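Intracellular growth locus, subunit C (Francisella tularensis subsp. tularensis, PDB 2QWU) is a pathogenicity-island protein probably needed for intracellular growth, and probably a component of the bacterium's type VI secretion system. Local coordinates at residues V20-T25 and G138-L143; Q10-G15 and L190-A195; E46-N51 and T101-K106; S72-S77 and M173-I178; N84-I89 and Y149-K154. The protein carries 2 engineered substitutions. All blocks are in the same frame, centred on the assembly; numbering follows the deposited sequence. Where two conformers were deposited one is given.

Contact 1 (V20-T25 and G138-L143)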
# COMPACT_ATOMS: atom_id res chain seq x y z
N VAL A 20 -8.96 -0.31 3.52
CA VAL A 20 -8.91 -1.22 2.38
C VAL A 20 -8.15 -2.45 2.81
O VAL A 20 -7.16 -2.39 3.56
CB VAL A 20 -8.20 -0.62 1.11
CG1 VAL A 20 -7.97 -1.76 0.10
CG2 VAL A 20 -9.08 0.49 0.46
N ARG A 21 -8.59 -3.59 2.33
CA ARG A 21 -7.93 -4.81 2.68
C ARG A 21 -8.13 -5.80 1.55
O ARG A 21 -9.26 -5.93 1.01
CB ARG A 21 -8.54 -5.34 3.95
CG ARG A 21 -8.22 -6.78 4.29
CD ARG A 21 -9.43 -7.28 5.01
NE ARG A 21 -9.71 -6.40 6.13
CZ ARG A 21 -9.35 -6.67 7.37
NH1 ARG A 21 -8.71 -7.81 7.62
NH2 ARG A 21 -9.59 -5.80 8.35
N THR A 22 -7.06 -6.48 1.18
CA THR A 22 -7.12 -7.46 0.12
C THR A 22 -6.55 -8.76 0.68
O THR A 22 -6.01 -8.79 1.79
CB THR A 22 -6.23 -7.06 -1.12
OG1 THR A 22 -4.84 -7.27 -0.81
CG2 THR A 22 -6.44 -5.57 -1.45
N ASP A 23 -6.67 -9.84 -0.09
CA ASP A 23 -6.03 -11.10 0.30
C ASP A 23 -4.48 -10.86 0.23
O ASP A 23 -4.01 -10.09 -0.60
CB ASP A 23 -6.45 -12.20 -0.66
CG ASP A 23 -7.85 -12.70 -0.38
OD1 ASP A 23 -8.37 -12.41 0.74
OD2 ASP A 23 -8.44 -13.38 -1.27
N PRO A 24 -3.68 -11.51 1.11
CA PRO A 24 -2.22 -11.28 1.08
C PRO A 24 -1.52 -11.48 -0.27
O PRO A 24 -0.61 -10.74 -0.58
CB PRO A 24 -1.67 -12.24 2.14
CG PRO A 24 -2.83 -12.42 3.05
CD PRO A 24 -4.04 -12.51 2.13
N THR A 25 -1.95 -12.47 -1.07
CA THR A 25 -1.29 -12.64 -2.36
C THR A 25 -2.24 -12.25 -3.49
O THR A 25 -2.14 -12.75 -4.61
CB THR A 25 -0.81 -14.09 -2.58
OG1 THR A 25 -1.93 -14.96 -2.48
CG2 THR A 25 0.27 -14.45 -1.55
N GLY A 138 -11.85 -0.40 -11.59
CA GLY A 138 -11.58 0.98 -11.19
C GLY A 138 -10.63 0.94 -10.00
O GLY A 138 -10.28 -0.14 -9.56
N ILE A 139 -10.20 2.10 -9.52
CA ILE A 139 -9.34 2.10 -8.34
C ILE A 139 -10.20 1.99 -7.09
O ILE A 139 -11.43 2.11 -7.17
CB ILE A 139 -8.57 3.44 -8.17
CG1 ILE A 139 -9.53 4.63 -7.93
CG2 ILE A 139 -7.65 3.70 -9.42
CD1 ILE A 139 -8.80 5.96 -7.56
N MSE A 140 -9.53 1.70 -5.98
CA MSE A 140 -10.18 1.82 -4.65
C MSE A 140 -9.58 3.15 -4.16
O MSE A 140 -10.29 4.09 -3.89
CB MSE A 140 -9.83 0.67 -3.71
CG MSE A 140 -10.67 -0.60 -4.12
SE MSE A 140 -10.30 -2.14 -3.09
CE MSE A 140 -8.53 -2.38 -3.47
N ILE A 141 -8.25 3.23 -4.09
CA ILE A 141 -7.56 4.46 -3.69
C ILE A 141 -6.32 4.61 -4.61
O ILE A 141 -5.59 3.64 -4.83
CB ILE A 141 -6.95 4.37 -2.29
CG1 ILE A 141 -8.01 4.03 -1.26
CG2 ILE A 141 -6.26 5.70 -1.98
CD1 ILE A 141 -7.40 3.96 0.17
N ASP A 142 -6.06 5.82 -5.09
CA ASP A 142 -4.84 6.07 -5.91
C ASP A 142 -3.73 6.52 -4.94
O ASP A 142 -3.72 7.65 -4.44
CB ASP A 142 -5.10 7.18 -6.97
CG ASP A 142 -3.95 7.34 -7.94
OD1 ASP A 142 -2.86 6.81 -7.64
OD2 ASP A 142 -4.13 7.99 -9.02
N LEU A 143 -2.80 5.61 -4.65
CA LEU A 143 -1.73 5.90 -3.70
C LEU A 143 -0.47 6.45 -4.39
O LEU A 143 0.54 6.64 -3.76
CB LEU A 143 -1.34 4.58 -2.98
CG LEU A 143 -2.48 4.03 -2.11
CD1 LEU A 143 -2.05 2.65 -1.55
CD2 LEU A 143 -2.83 5.02 -0.99
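V20, in the last part of strand 18-21 of the large antiparallel sheet, packs against M140 and I141 in the loop that leads from strand 137-138 to strand 147-150. The two methyls of the valine divide the work. CG1 meets the end of the selenomethionine at position 140, lying 3.7 Å from its CE and 4.0 Å from its SE, and the two side chains meet at a slant. CG2 faces I141 instead, 3.9 Å from CD1 and 4.1 Å from CG1, and here the valine and isoleucine lie alongside, running opposite ways. With CG1 anti to the backbone N (chi1 169°), V20 presents one methyl to each partner. M140 reaches across with an extended chi2 and then bends at chi3 (-61°), which swings its terminal methyl onto the valine; a long, flexible chain suits a loop residue that reaches across to the strand. T22 adds its methyl CG2 more loosely, 4.3 Å from M140 CE, while its polar branch is turned elsewhere: T22 OG1 donates to D23 O at 2.9 Å, from above the carbonyl plane. The threonine therefore serves both an apolar neighbour and the backbone. All the touching residues are buried. Behind the loop, M140 is backbone-bonded to C193 of strand 189-193, and Q129 bonds M140 N and I141 O. On the sheet side, V20 and T22 pair with M76 and I74 of strand 71-79, while L143 rests on V73 of that same strand.

Contact 2 (Q10-G15 and L190-A195)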
# COMPACT_ATOMS: atom_id res chain seq x y z
N GLN A 10 -20.74 7.00 1.49
CA GLN A 10 -20.99 7.51 2.85
C GLN A 10 -19.67 7.76 3.62
O GLN A 10 -19.52 8.79 4.26
CB GLN A 10 -21.85 6.50 3.63
CG GLN A 10 -21.89 6.76 5.16
CD GLN A 10 -22.70 7.99 5.55
OE1 GLN A 10 -23.65 8.40 4.84
NE2 GLN A 10 -22.37 8.59 6.70
N GLN A 11 -18.73 6.81 3.59
CA GLN A 11 -17.45 7.05 4.27
C GLN A 11 -16.74 8.30 3.74
O GLN A 11 -16.18 9.08 4.50
CB GLN A 11 -16.48 5.87 4.04
CG GLN A 11 -16.68 4.70 4.97
CD GLN A 11 -15.89 3.51 4.53
OE1 GLN A 11 -14.88 3.13 5.17
NE2 GLN A 11 -16.32 2.91 3.43
N VAL A 12 -16.73 8.45 2.41
CA VAL A 12 -16.05 9.57 1.79
C VAL A 12 -16.75 10.90 2.09
O VAL A 12 -16.11 11.91 2.36
CB VAL A 12 -15.97 9.39 0.23
CG1 VAL A 12 -15.17 10.56 -0.43
CG2 VAL A 12 -15.32 8.08 -0.09
N THR A 13 -18.07 10.91 2.04
CA THR A 13 -18.78 12.16 2.30
C THR A 13 -18.66 12.57 3.78
O THR A 13 -18.44 13.74 4.09
CB THR A 13 -20.26 12.02 1.94
OG1 THR A 13 -20.38 11.83 0.52
CG2 THR A 13 -21.04 13.30 2.39
N SER A 14 -18.74 11.60 4.68
CA SER A 14 -18.72 11.89 6.12
C SER A 14 -17.36 12.11 6.80
O SER A 14 -17.30 12.65 7.92
CB SER A 14 -19.50 10.76 6.84
OG SER A 14 -18.81 9.51 6.73
N GLY A 15 -16.27 11.71 6.13
CA GLY A 15 -14.95 11.86 6.71
C GLY A 15 -14.59 10.77 7.71
O GLY A 15 -13.73 10.94 8.57
N LEU A 190 -6.79 12.21 -1.31
CA LEU A 190 -6.43 11.08 -2.13
C LEU A 190 -7.60 10.76 -3.08
O LEU A 190 -8.75 10.79 -2.66
CB LEU A 190 -6.23 9.82 -1.25
CG LEU A 190 -4.91 9.73 -0.45
CD1 LEU A 190 -5.00 8.63 0.57
CD2 LEU A 190 -3.74 9.51 -1.40
N PRO A 191 -7.31 10.40 -4.34
CA PRO A 191 -8.40 10.04 -5.26
C PRO A 191 -8.93 8.64 -4.83
O PRO A 191 -8.15 7.77 -4.41
CB PRO A 191 -7.70 9.94 -6.63
CG PRO A 191 -6.53 10.76 -6.51
CD PRO A 191 -6.04 10.53 -5.07
N VAL A 192 -10.26 8.46 -4.86
CA VAL A 192 -10.88 7.18 -4.51
C VAL A 192 -11.98 6.87 -5.51
O VAL A 192 -12.33 7.70 -6.35
CB VAL A 192 -11.50 7.21 -3.08
CG1 VAL A 192 -10.39 7.47 -2.08
CG2 VAL A 192 -12.65 8.22 -3.00
N CYS A 193 -12.49 5.65 -5.47
CA CYS A 193 -13.63 5.29 -6.32
C CYS A 193 -14.41 4.30 -5.50
O CYS A 193 -13.82 3.37 -4.90
CB CYS A 193 -13.20 4.63 -7.61
SG CYS A 193 -14.63 4.45 -8.76
N CYS A 194 -15.73 4.49 -5.52
CA CYS A 194 -16.63 3.68 -4.71
C CYS A 194 -17.27 2.52 -5.44
O CYS A 194 -16.54 1.81 -6.14
CB CYS A 194 -17.65 4.62 -4.03
SG CYS A 194 -16.77 5.92 -3.04
N ALA A 195 -18.59 2.33 -5.31
CA ALA A 195 -19.25 1.14 -5.86
C ALA A 195 -19.07 0.87 -7.35
O ALA A 195 -18.64 -0.23 -7.76
CB ALA A 195 -20.80 1.20 -5.53
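V12 of helix 9-14 and V192 of strand 189-193 reach for each other tip to tip, their CG2 methyls 4.0 Å apart. CG2 of the helix valine does most of the touching, since it also lies 3.9 Å from C194 SG; CG1 stands a little farther from V192. In V12 a chi1 of -177° turns CG1 from the backbone N and sets CG2 beside it, on the strand side. V192 holds its CG2 in the tighter place between its own backbone N and carbonyl carbon, and this carries that methyl out to meet the helix. C194, just past the strand, brings its sulfur to the same V12 methyl. Small, beta-branched valines suit this short approach between a helix and a strand. On the far side of the helix, S14 folds back: its OG bonds Q10 O at 2.7 Å, while its backbone N bonds the same oxygen from the opposite face of the carbonyl plane. G15 then leaves the helix with a positive phi of 80°, a backbone that would press a beta carbon against the preceding carbonyl. No hydrogen bond joins the two segments, so helix and strand are held here by dispersion and the hydrophobic effect, with the thiol acting as an apolar surface.

Contact 3 (E46-N51 and T101-K106)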
# COMPACT_ATOMS: atom_id res chain seq x y z
N GLU A 46 15.89 3.16 1.64
CA GLU A 46 16.26 1.91 0.97
C GLU A 46 15.24 1.65 -0.11
O GLU A 46 14.04 1.63 0.15
CB GLU A 46 16.28 0.75 1.97
CG GLU A 46 17.17 1.01 3.18
CD GLU A 46 18.65 1.15 2.83
OE1 GLU A 46 19.36 1.88 3.58
OE2 GLU A 46 19.12 0.53 1.83
N LYS A 47 15.73 1.50 -1.34
CA LYS A 47 14.88 1.23 -2.51
C LYS A 47 14.60 -0.27 -2.65
O LYS A 47 15.54 -1.08 -2.70
CB LYS A 47 15.58 1.74 -3.77
CG LYS A 47 15.55 3.23 -3.87
CD LYS A 47 16.44 3.83 -5.00
CE LYS A 47 16.69 5.33 -4.70
NZ LYS A 47 17.14 6.12 -5.91
N LEU A 48 13.33 -0.66 -2.70
CA LEU A 48 13.05 -2.08 -2.86
C LEU A 48 13.13 -2.41 -4.36
O LEU A 48 12.74 -1.60 -5.19
CB LEU A 48 11.63 -2.42 -2.34
CG LEU A 48 11.29 -2.63 -0.84
CD1 LEU A 48 11.82 -3.99 -0.34
CD2 LEU A 48 11.85 -1.49 -0.01
N ASP A 49 13.66 -3.59 -4.69
CA ASP A 49 13.73 -4.03 -6.09
C ASP A 49 12.33 -4.28 -6.63
O ASP A 49 11.43 -4.75 -5.91
CB ASP A 49 14.50 -5.35 -6.23
CG ASP A 49 15.95 -5.26 -5.77
OD1 ASP A 49 16.59 -4.17 -5.88
OD2 ASP A 49 16.44 -6.32 -5.30
N LYS A 50 12.12 -3.96 -7.90
CA LYS A 50 10.83 -4.20 -8.56
C LYS A 50 10.96 -5.65 -9.08
O LYS A 50 11.46 -5.89 -10.16
CB LYS A 50 10.69 -3.22 -9.71
CG LYS A 50 9.35 -3.25 -10.40
CD LYS A 50 9.51 -2.42 -11.66
CE LYS A 50 8.19 -2.00 -12.17
NZ LYS A 50 8.45 -1.29 -13.45
N ASN A 51 10.52 -6.62 -8.28
CA ASN A 51 10.71 -8.02 -8.60
C ASN A 51 9.49 -8.90 -8.47
O ASN A 51 9.58 -10.14 -8.47
CB ASN A 51 11.83 -8.57 -7.69
CG ASN A 51 11.46 -8.47 -6.22
OD1 ASN A 51 10.40 -7.97 -5.89
ND2 ASN A 51 12.36 -8.90 -5.34
N THR A 101 16.51 -7.69 7.80
CA THR A 101 17.22 -7.18 8.96
C THR A 101 17.80 -5.80 8.68
O THR A 101 17.76 -4.94 9.53
CB THR A 101 18.36 -8.17 9.38
OG1 THR A 101 17.80 -9.48 9.54
CG2 THR A 101 19.03 -7.70 10.71
N LYS A 102 18.32 -5.58 7.48
CA LYS A 102 18.89 -4.29 7.15
C LYS A 102 17.85 -3.18 7.03
O LYS A 102 18.10 -2.02 7.39
CB LYS A 102 19.76 -4.41 5.88
CG LYS A 102 20.90 -5.45 6.12
CD LYS A 102 21.80 -5.07 7.33
CE LYS A 102 21.87 -6.22 8.34
NZ LYS A 102 22.86 -5.95 9.43
N ILE A 103 16.65 -3.51 6.56
CA ILE A 103 15.63 -2.48 6.50
C ILE A 103 15.21 -2.14 7.94
O ILE A 103 15.03 -0.99 8.32
CB ILE A 103 14.39 -2.96 5.71
CG1 ILE A 103 14.79 -3.15 4.25
CG2 ILE A 103 13.27 -1.97 5.86
CD1 ILE A 103 13.66 -3.70 3.38
N GLU A 104 15.08 -3.16 8.78
CA GLU A 104 14.63 -2.91 10.13
C GLU A 104 15.61 -2.00 10.87
O GLU A 104 15.22 -1.07 11.61
CB GLU A 104 14.49 -4.23 10.91
CG GLU A 104 13.37 -5.14 10.47
CD GLU A 104 13.43 -6.52 11.18
OE1 GLU A 104 14.54 -6.96 11.63
OE2 GLU A 104 12.38 -7.19 11.27
N GLU A 105 16.89 -2.29 10.67
CA GLU A 105 17.95 -1.49 11.32
C GLU A 105 18.00 -0.06 10.83
O GLU A 105 18.27 0.85 11.59
CB GLU A 105 19.33 -2.15 11.12
CG GLU A 105 19.52 -3.40 11.96
CD GLU A 105 20.82 -4.12 11.66
OE1 GLU A 105 21.64 -3.56 10.88
OE2 GLU A 105 21.02 -5.25 12.18
N LYS A 106 17.80 0.12 9.53
CA LYS A 106 17.83 1.46 8.96
C LYS A 106 16.64 2.27 9.47
O LYS A 106 16.78 3.44 9.82
CB LYS A 106 17.79 1.36 7.43
CG LYS A 106 17.91 2.71 6.74
CD LYS A 106 19.31 3.33 6.98
CE LYS A 106 19.46 4.70 6.30
NZ LYS A 106 19.38 4.52 4.80
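E46 and K106 come together because both chains are folded: the glutamate bends at chi2 (-64°), while the lysine has CG anti to its backbone N, bends at chi2 (67°) and turns again at chi4. The two cross at a slant, and K106 NZ gives a salt-bridge hydrogen bond to E46 OE1 at 2.9 Å. The ammonium meets the oxygen on its anti side, 28° out of the carboxylate plane. The methylenes also pack, K106 CG lying 4.0 Å from E46 CG. Deeper in, L48 CD1 touches I103 CD1 at 4.2 Å, the two side chains crossing at about a right angle; branched residues fill the space between the short strand 46-47 and helix 97-114. I103 also rests on I160, and L48 on L41, V93 and I95, so this pair belongs to the layer between helix and sheet. One turn along the outer face of the helix, K102 NZ bonds E105 OE1 at 3.1 Å. K106 NZ has a second acceptor in A44 O, so the ammonium is gripped by a carboxylate and a carbonyl. Such company would probably favour the charged lysine, while the partial exposure of E46 and K106 probably weakens the electrostatic gain, so the L48-I103 packing should contribute alongside it.

Contact 4 (S72-S77 and M173-I178). Engineered in segment 72-77: M76 (natural residue Leu).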
# COMPACT_ATOMS: atom_id res chain seq x y z
N SER A 72 3.22 -5.05 -2.75
CA SER A 72 1.78 -5.08 -2.85
C SER A 72 1.32 -4.25 -1.63
O SER A 72 2.09 -4.06 -0.66
CB SER A 72 1.24 -6.50 -2.68
OG SER A 72 1.63 -6.98 -1.38
N VAL A 73 0.12 -3.69 -1.74
CA VAL A 73 -0.48 -3.01 -0.57
C VAL A 73 -1.61 -3.96 -0.16
O VAL A 73 -2.57 -4.14 -0.92
CB VAL A 73 -1.04 -1.63 -0.90
CG1 VAL A 73 -1.65 -1.04 0.34
CG2 VAL A 73 0.08 -0.74 -1.41
N ILE A 74 -1.46 -4.59 1.00
CA ILE A 74 -2.42 -5.59 1.52
C ILE A 74 -3.51 -4.98 2.39
O ILE A 74 -4.66 -5.44 2.36
CB ILE A 74 -1.65 -6.68 2.33
CG1 ILE A 74 -0.70 -7.44 1.38
CG2 ILE A 74 -2.56 -7.67 2.95
CD1 ILE A 74 0.45 -8.14 2.15
N ARG A 75 -3.14 -3.96 3.17
CA ARG A 75 -4.11 -3.28 4.00
C ARG A 75 -3.69 -1.87 4.19
O ARG A 75 -2.48 -1.55 4.21
CB ARG A 75 -4.20 -3.91 5.39
CG ARG A 75 -4.23 -5.36 5.35
CD ARG A 75 -4.08 -5.94 6.76
NE ARG A 75 -5.17 -5.57 7.65
CZ ARG A 75 -6.00 -6.45 8.23
NH1 ARG A 75 -5.90 -7.76 8.01
NH2 ARG A 75 -6.91 -6.01 9.08
N MSE A 76 -4.69 -1.02 4.31
CA MSE A 76 -4.39 0.36 4.59
C MSE A 76 -5.55 0.94 5.34
O MSE A 76 -6.70 0.62 5.04
CB MSE A 76 -4.17 1.17 3.32
CG MSE A 76 -3.55 2.48 3.65
SE MSE A 76 -3.00 3.30 2.11
CE MSE A 76 -2.30 4.77 2.89
N SER A 77 -5.25 1.79 6.32
CA SER A 77 -6.29 2.46 7.11
C SER A 77 -5.90 3.93 7.23
O SER A 77 -4.77 4.29 7.57
CB SER A 77 -6.43 1.77 8.47
OG SER A 77 -7.33 2.48 9.32
N MSE A 173 14.56 -15.58 -1.87
CA MSE A 173 13.68 -14.53 -1.35
C MSE A 173 12.34 -15.09 -0.92
O MSE A 173 11.82 -16.02 -1.54
CB MSE A 173 13.46 -13.44 -2.42
CG MSE A 173 14.76 -12.74 -2.83
SE MSE A 173 14.51 -11.38 -4.00
CE MSE A 173 13.71 -12.19 -5.31
N ARG A 174 11.76 -14.50 0.13
CA ARG A 174 10.45 -14.91 0.59
C ARG A 174 9.51 -13.71 0.59
O ARG A 174 9.95 -12.56 0.66
CB ARG A 174 10.52 -15.45 2.00
CG ARG A 174 11.04 -16.91 2.07
CD ARG A 174 11.29 -17.29 3.53
NE ARG A 174 11.74 -18.67 3.62
CZ ARG A 174 12.98 -19.09 3.35
NH1 ARG A 174 13.93 -18.22 2.99
NH2 ARG A 174 13.26 -20.39 3.42
N TYR A 175 8.22 -14.00 0.53
CA TYR A 175 7.25 -12.91 0.55
C TYR A 175 7.20 -12.52 2.02
O TYR A 175 6.88 -13.37 2.88
CB TYR A 175 5.92 -13.42 0.05
CG TYR A 175 4.86 -12.35 -0.10
CD1 TYR A 175 5.04 -11.29 -0.98
CD2 TYR A 175 3.63 -12.47 0.56
CE1 TYR A 175 3.98 -10.35 -1.22
CE2 TYR A 175 2.59 -11.58 0.33
CZ TYR A 175 2.77 -10.53 -0.56
OH TYR A 175 1.74 -9.64 -0.83
N HIS A 176 7.50 -11.25 2.32
CA HIS A 176 7.51 -10.75 3.72
C HIS A 176 6.38 -9.74 3.88
O HIS A 176 6.09 -8.97 2.97
CB HIS A 176 8.82 -10.02 4.09
CG HIS A 176 10.01 -10.93 4.35
ND1 HIS A 176 10.60 -11.72 3.38
CD2 HIS A 176 10.75 -11.09 5.47
CE1 HIS A 176 11.66 -12.33 3.89
NE2 HIS A 176 11.77 -11.97 5.16
N ILE A 177 5.79 -9.70 5.06
CA ILE A 177 4.72 -8.75 5.28
C ILE A 177 5.23 -7.65 6.20
O ILE A 177 5.69 -7.93 7.31
CB ILE A 177 3.51 -9.49 5.87
CG1 ILE A 177 3.06 -10.52 4.83
CG2 ILE A 177 2.45 -8.49 6.28
CD1 ILE A 177 1.66 -11.13 5.02
N ILE A 178 5.17 -6.40 5.74
CA ILE A 178 5.66 -5.24 6.50
C ILE A 178 4.44 -4.50 7.00
O ILE A 178 3.64 -3.98 6.21
CB ILE A 178 6.52 -4.27 5.60
CG1 ILE A 178 7.68 -5.04 5.00
CG2 ILE A 178 6.92 -3.06 6.35
CD1 ILE A 178 8.48 -4.13 3.98
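S72 OG donates a hydrogen bond of 2.7 Å to Y175 OH, arriving at the edge of the ring and near its plane. The phenol in turn bonds P24 O, and since a carbonyl can only accept, the hydroxyl passes the chain on from serine to backbone; a tyrosine suits the place because its OH can receive and give at once in a buried setting. I74 and Y175 reach toward each other from their two strands, and I74 CD1 ends 3.6 Å from the same Y175 OH, obliquely to the ring, and also lies 4.3 Å from I177 CD1. The serine oxygen sits between its backbone N and carbonyl carbon (chi1 60°), which turns it to the phenol, while Y175 has CG anti to its backbone N (chi1 -175°), sending the long ring across. The strands concerned, 71-79 and 173-184, are not neighbours: both pair antiparallel with strand 86-96, so they run in roughly the same direction. The axes of segments 72-77 and 173-178 are 9.0 Å apart at 39°, and their side chains meet over the strand between, where I177 also touches T90. I74 and R75 both face T90, a classic beta bulge in strand 71-79. On either side of Y175 in the chain, H176 ND1 bonds back to R174 O at 2.9 Å with the acceptor in the plane of the imidazole, and R174 NE makes a salt bridge with E164.

Contact 5 (N84-I89 and Y149-K154)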
# COMPACT_ATOMS: atom_id res chain seq x y z
N ASN A 84 -3.50 16.51 10.46
CA ASN A 84 -2.86 15.42 9.74
C ASN A 84 -3.62 14.14 10.05
O ASN A 84 -4.17 13.97 11.15
CB ASN A 84 -1.39 15.24 10.18
CG ASN A 84 -0.56 16.52 10.02
OD1 ASN A 84 -0.69 17.27 9.05
ND2 ASN A 84 0.32 16.75 10.97
N PRO A 85 -3.66 13.21 9.08
CA PRO A 85 -4.37 11.94 9.28
C PRO A 85 -3.53 10.96 10.07
O PRO A 85 -2.36 11.24 10.33
CB PRO A 85 -4.56 11.43 7.86
CG PRO A 85 -3.30 11.93 7.18
CD PRO A 85 -3.24 13.37 7.67
N THR A 86 -4.12 9.85 10.50
CA THR A 86 -3.36 8.80 11.20
C THR A 86 -3.51 7.64 10.26
O THR A 86 -4.61 7.36 9.80
CB THR A 86 -3.93 8.46 12.59
OG1 THR A 86 -3.71 9.58 13.48
CG2 THR A 86 -3.21 7.27 13.16
N ILE A 87 -2.39 6.99 9.96
CA ILE A 87 -2.38 5.96 8.94
C ILE A 87 -1.62 4.72 9.34
O ILE A 87 -0.56 4.80 9.99
CB ILE A 87 -1.70 6.57 7.63
CG1 ILE A 87 -2.60 7.70 7.10
CG2 ILE A 87 -1.48 5.54 6.56
CD1 ILE A 87 -1.91 8.45 5.93
N SER A 88 -2.14 3.57 8.94
CA SER A 88 -1.42 2.31 9.13
C SER A 88 -1.43 1.66 7.75
O SER A 88 -2.34 1.88 6.96
CB SER A 88 -2.06 1.40 10.21
OG SER A 88 -3.38 1.06 9.86
N ILE A 89 -0.39 0.90 7.44
CA ILE A 89 -0.30 0.24 6.14
C ILE A 89 0.40 -1.08 6.27
O ILE A 89 1.28 -1.26 7.10
CB ILE A 89 0.42 1.19 5.09
CG1 ILE A 89 0.28 0.61 3.67
CG2 ILE A 89 1.95 1.34 5.41
CD1 ILE A 89 0.77 1.64 2.63
N TYR A 149 5.23 9.34 6.77
CA TYR A 149 6.33 9.50 7.73
C TYR A 149 5.74 9.29 9.11
O TYR A 149 4.54 9.35 9.29
CB TYR A 149 7.00 10.89 7.56
CG TYR A 149 6.11 12.07 7.86
CD1 TYR A 149 5.96 12.51 9.15
CD2 TYR A 149 5.45 12.75 6.84
CE1 TYR A 149 5.16 13.63 9.44
CE2 TYR A 149 4.65 13.84 7.10
CZ TYR A 149 4.51 14.28 8.40
OH TYR A 149 3.74 15.39 8.67
N PRO A 150 6.58 9.05 10.12
CA PRO A 150 6.06 8.82 11.48
C PRO A 150 5.48 10.05 12.13
O PRO A 150 6.02 11.14 11.99
CB PRO A 150 7.30 8.37 12.26
CG PRO A 150 8.25 7.87 11.19
CD PRO A 150 8.04 8.82 10.06
N ILE A 151 4.40 9.86 12.87
CA ILE A 151 3.81 10.96 13.62
C ILE A 151 4.87 11.31 14.68
O ILE A 151 5.18 12.49 14.92
CB ILE A 151 2.51 10.54 14.33
CG1 ILE A 151 1.38 10.38 13.30
CG2 ILE A 151 2.16 11.59 15.37
CD1 ILE A 151 0.26 9.46 13.75
N SER A 152 5.44 10.28 15.28
CA SER A 152 6.48 10.42 16.30
C SER A 152 7.09 9.06 16.55
O SER A 152 6.52 8.05 16.16
CB SER A 152 5.87 10.95 17.60
OG SER A 152 5.12 9.91 18.22
N ALA A 153 8.23 9.00 17.23
CA ALA A 153 8.84 7.72 17.52
C ALA A 153 7.95 6.90 18.42
O ALA A 153 7.83 5.68 18.26
CB ALA A 153 10.21 7.91 18.18
N LYS A 154 7.30 7.56 19.37
CA LYS A 154 6.46 6.79 20.28
C LYS A 154 5.21 6.18 19.66
O LYS A 154 4.79 5.07 20.05
CB LYS A 154 6.09 7.66 21.49
CG LYS A 154 6.97 7.36 22.67
CD LYS A 154 7.16 8.60 23.53
CE LYS A 154 8.07 8.32 24.73
NZ LYS A 154 8.19 9.56 25.55
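T86 and I151 meet where one strand of the large antiparallel sheet begins and another ends: T86 opens strand 86-96, and I151 follows directly on strand 147-150. Their side chains cross at about a right angle. The far methyl of the isoleucine, CD1, is the only atom of I151 that does the touching, lying 4.0 Å from T86 OG1 and 4.1 Å from T86 CG2, so that it sits across both branches of the threonine. An extended chi2 (157°) carries CD1 out to that distance. T86 was deposited in two conformers, and the contact as described belongs to one of them. A threonine, half polar and half apolar, suits this exposed rim, where the isoleucine methyl lies against both its branches. The side chain of Y149 sets off away from strand 86-96, but chi1 of 64° brings the phenol round so that its end comes near the N84 side chain. Strand 173-184 lies between the two and pairs with both. Its T184 is touched by N84, Y149 and I151 together, Y149 is backbone-bonded to it, and T184 OG1 gives a hydrogen bond to P85 O.

Overall arrangement
Four of the contacts hang on the large antiparallel sheet: contact 2 alone lies away from it, on the small sheet of strands 189-193 and 200-204. It is joined to contact 1, 14 Å off between centres, by backbone bonds such as D142 N to P191 O and C193 N to M140 O. Contact 1 meets contact 4 across neighbouring strands, their centres 12 Å apart, with L143 packed on the engineered M76. Contact 4 runs on into contact 5 through S77 N and S88 O, and touches contact 3 where N51 packs on M173. Contacts 2 and 3 mark opposite sides of the chain, about 32 Å apart between centres.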